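Local structure of regulatory protein BlaR1 (Bacillus licheniformis, 1NRF) at residues Glu97-Asp103 with Ser110-Tyr115. The protein probably senses beta-lactam antibiotics at the cell surface through acylation of a serine in its extracellular C-terminal domain, the part present here, and passes the signal to the cytoplasm. Residues are numbered along the deposited sequence; the frame is centred on the assembly and turned at random.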
loop_
_atom_site.group_PDB
_atom_site.type_symbol
_atom_site.label_atom_id
_atom_site.label_comp_id
_atom_site.label_asym_id
_atom_site.label_seq_id
_atom_site.Cartn_x
_atom_site.Cartn_y
_atom_site.Cartn_z
ATOM N N GLU A 97 16.084 -6.482 -10.370
ATOM C CA GLU A 97 15.586 -7.227 -9.215
ATOM C C GLU A 97 14.435 -8.166 -9.549
ATOM O O GLU A 97 14.135 -9.089 -8.797
ATOM C CB GLU A 97 15.158 -6.261 -8.112
ATOM C CG GLU A 97 16.313 -5.495 -7.497
ATOM C CD GLU A 97 15.905 -4.732 -6.252
ATOM O OE1 GLU A 97 16.805 -4.282 -5.508
ATOM O OE2 GLU A 97 14.685 -4.580 -6.020
ATOM N N TRP A 98 13.784 -7.917 -10.678
ATOM C CA TRP A 98 12.677 -8.754 -11.116
ATOM C C TRP A 98 13.249 -9.979 -11.828
ATOM O O TRP A 98 12.657 -11.062 -11.811
ATOM C CB TRP A 98 11.786 -7.982 -12.099
ATOM C CG TRP A 98 10.995 -6.836 -11.507
ATOM C CD1 TRP A 98 11.178 -6.238 -10.287
ATOM C CD2 TRP A 98 9.908 -6.141 -12.132
ATOM N NE1 TRP A 98 10.271 -5.218 -10.118
ATOM C CE2 TRP A 98 9.481 -5.137 -11.234
ATOM C CE3 TRP A 98 9.253 -6.270 -13.367
ATOM C CZ2 TRP A 98 8.428 -4.268 -11.533
ATOM C CZ3 TRP A 98 8.210 -5.408 -13.664
ATOM C CH2 TRP A 98 7.807 -4.419 -12.750
ATOM N N ASN A 99 14.419 -9.783 -12.437
ATOM C CA ASN A 99 15.108 -10.810 -13.221
ATOM C C ASN A 99 15.806 -11.917 -12.430
ATOM O O ASN A 99 17.016 -12.130 -12.571
ATOM C CB ASN A 99 16.117 -10.133 -14.154
ATOM C CG ASN A 99 15.486 -9.039 -14.995
ATOM O OD1 ASN A 99 14.537 -9.282 -15.734
ATOM N ND2 ASN A 99 16.008 -7.825 -14.882
ATOM N N GLN A 100 15.029 -12.627 -11.616
ATOM C CA GLN A 100 15.545 -13.724 -10.804
ATOM C C GLN A 100 14.405 -14.428 -10.086
ATOM O O GLN A 100 13.295 -13.904 -10.014
ATOM C CB GLN A 100 16.563 -13.202 -9.792
ATOM C CG GLN A 100 16.169 -11.895 -9.134
ATOM C CD GLN A 100 17.306 -11.289 -8.339
ATOM O OE1 GLN A 100 17.675 -11.798 -7.278
ATOM N NE2 GLN A 100 17.882 -10.199 -8.856
ATOM N N ASP A 101 14.675 -15.623 -9.568
ATOM C CA ASP A 101 13.646 -16.378 -8.861
ATOM C C ASP A 101 13.074 -15.550 -7.719
ATOM O O ASP A 101 13.797 -15.061 -6.849
ATOM C CB ASP A 101 14.210 -17.708 -8.343
ATOM C CG ASP A 101 14.534 -18.683 -9.472
ATOM O OD1 ASP A 101 13.681 -18.850 -10.371
ATOM O OD2 ASP A 101 15.633 -19.286 -9.459
ATOM N N GLN A 102 11.759 -15.385 -7.733
ATOM C CA GLN A 102 11.106 -14.585 -6.717
ATOM C C GLN A 102 10.467 -15.387 -5.607
ATOM O O GLN A 102 10.299 -16.602 -5.692
ATOM C CB GLN A 102 10.057 -13.674 -7.357
ATOM C CG GLN A 102 10.649 -12.617 -8.270
ATOM C CD GLN A 102 11.470 -11.579 -7.523
ATOM O OE1 GLN A 102 12.280 -10.867 -8.119
ATOM N NE2 GLN A 102 11.254 -11.479 -6.219
ATOM N N ASP A 103 10.112 -14.661 -4.560
ATOM C CA ASP A 103 9.480 -15.220 -3.382
ATOM C C ASP A 103 8.388 -14.217 -3.019
ATOM O O ASP A 103 8.450 -13.072 -3.457
ATOM C CB ASP A 103 10.518 -15.304 -2.267
ATOM C CG ASP A 103 10.079 -16.173 -1.132
ATOM O OD1 ASP A 103 10.847 -16.300 -0.160
ATOM O OD2 ASP A 103 8.969 -16.736 -1.213
ATOM N N SER A 110 10.746 -5.933 -3.421
ATOM C CA SER A 110 11.171 -5.464 -4.720
ATOM C C SER A 110 10.037 -5.033 -5.649
ATOM O O SER A 110 10.282 -4.495 -6.732
ATOM C CB SER A 110 12.018 -6.557 -5.364
ATOM O OG SER A 110 13.117 -6.868 -4.513
ATOM N N SER A 111 8.798 -5.237 -5.218
ATOM C CA SER A 111 7.663 -4.876 -6.054
ATOM C C SER A 111 7.815 -5.575 -7.401
ATOM O O SER A 111 7.544 -4.989 -8.451
ATOM C CB SER A 111 7.600 -3.358 -6.274
ATOM O OG SER A 111 7.263 -2.678 -5.081
ATOM N N THR A 112 8.278 -6.820 -7.365
ATOM C CA THR A 112 8.444 -7.599 -8.585
ATOM C C THR A 112 7.035 -7.839 -9.074
ATOM O O THR A 112 6.361 -8.771 -8.647
ATOM C CB THR A 112 9.137 -8.938 -8.306
ATOM O OG1 THR A 112 10.467 -8.688 -7.833
ATOM C CG2 THR A 112 9.203 -9.780 -9.574
ATOM N N THR A 113 6.601 -6.962 -9.967
ATOM C CA THR A 113 5.262 -6.997 -10.526
ATOM C C THR A 113 4.838 -8.302 -11.166
ATOM O O THR A 113 3.724 -8.761 -10.913
ATOM C CB THR A 113 5.084 -5.857 -11.544
ATOM O OG1 THR A 113 5.265 -4.600 -10.875
ATOM C CG2 THR A 113 3.690 -5.894 -12.157
ATOM N N TRP A 114 5.708 -8.913 -11.976
ATOM C CA TRP A 114 5.331 -10.160 -12.644
ATOM C C TRP A 114 4.885 -11.257 -11.688
ATOM O O TRP A 114 4.025 -12.068 -12.029
ATOM C CB TRP A 114 6.460 -10.680 -13.557
ATOM C CG TRP A 114 7.740 -11.140 -12.883
ATOM C CD1 TRP A 114 8.925 -10.466 -12.839
ATOM C CD2 TRP A 114 7.976 -12.408 -12.251
ATOM N NE1 TRP A 114 9.885 -11.237 -12.236
ATOM C CE2 TRP A 114 9.331 -12.434 -11.866
ATOM C CE3 TRP A 114 7.174 -13.527 -11.981
ATOM C CZ2 TRP A 114 9.910 -13.539 -11.223
ATOM C CZ3 TRP A 114 7.750 -14.631 -11.339
ATOM C CH2 TRP A 114 9.107 -14.623 -10.969
ATOM N N TYR A 115 5.448 -11.267 -10.485
ATOM C CA TYR A 115 5.101 -12.277 -9.482
ATOM C C TYR A 115 3.624 -12.241 -9.090
ATOM O O TYR A 115 2.947 -13.269 -9.086
ATOM C CB TYR A 115 5.965 -12.088 -8.234
ATOM C CG TYR A 115 5.696 -13.094 -7.139
ATOM C CD1 TYR A 115 4.569 -12.991 -6.329
ATOM C CD2 TYR A 115 6.569 -14.168 -6.927
ATOM C CE1 TYR A 115 4.320 -13.930 -5.340
ATOM C CE2 TYR A 115 6.329 -15.106 -5.942
ATOM C CZ TYR A 115 5.208 -14.985 -5.154
ATOM O OH TYR A 115 4.973 -15.916 -4.170
#
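Trp98 lays its indole along the backbone of Ser111-Thr113. Its CB touches Trp114 CD1 at 3.9 Å. From there chi1 of -69°, with CG anti to the carbonyl carbon, carries the ring across to Thr112 and Thr113. CD1 meets Thr112 CA and OG1; that CA lies over one face, 3.6 Å from the five-membered ring's centroid, in a CH-pi contact. Trp98 NE1 makes a weak hydrogen bond of 3.5 Å to Ser110 O, at the ring edge. CE2 has Thr113 N over the same face as Thr112 CA, and CZ2 and CH2 end beside Thr113 OG1. A broad, flat side chain with one N-H suits this place, since it can follow a turning backbone and still address a carbonyl. Trp114 answers with its own single N-H: NE1 donates to Trp98 O at 2.8 Å, the acceptor almost in the indole plane. The loop is thus joined to the Schellman turn ending helix 104-110. In that turn the hydroxyl of Ser111 suits a lysine partner: OG is hydrogen-bonded to Lys200 NZ, about 4 Å from the side chain of Ser63, by similarity the acylated residue. Ser111-Thr112-Thr113 occupies the place of the penicillin-recognising fold's second conserved motif, SxN in many penicillin-binding proteins and SxV in class D beta-lactamases.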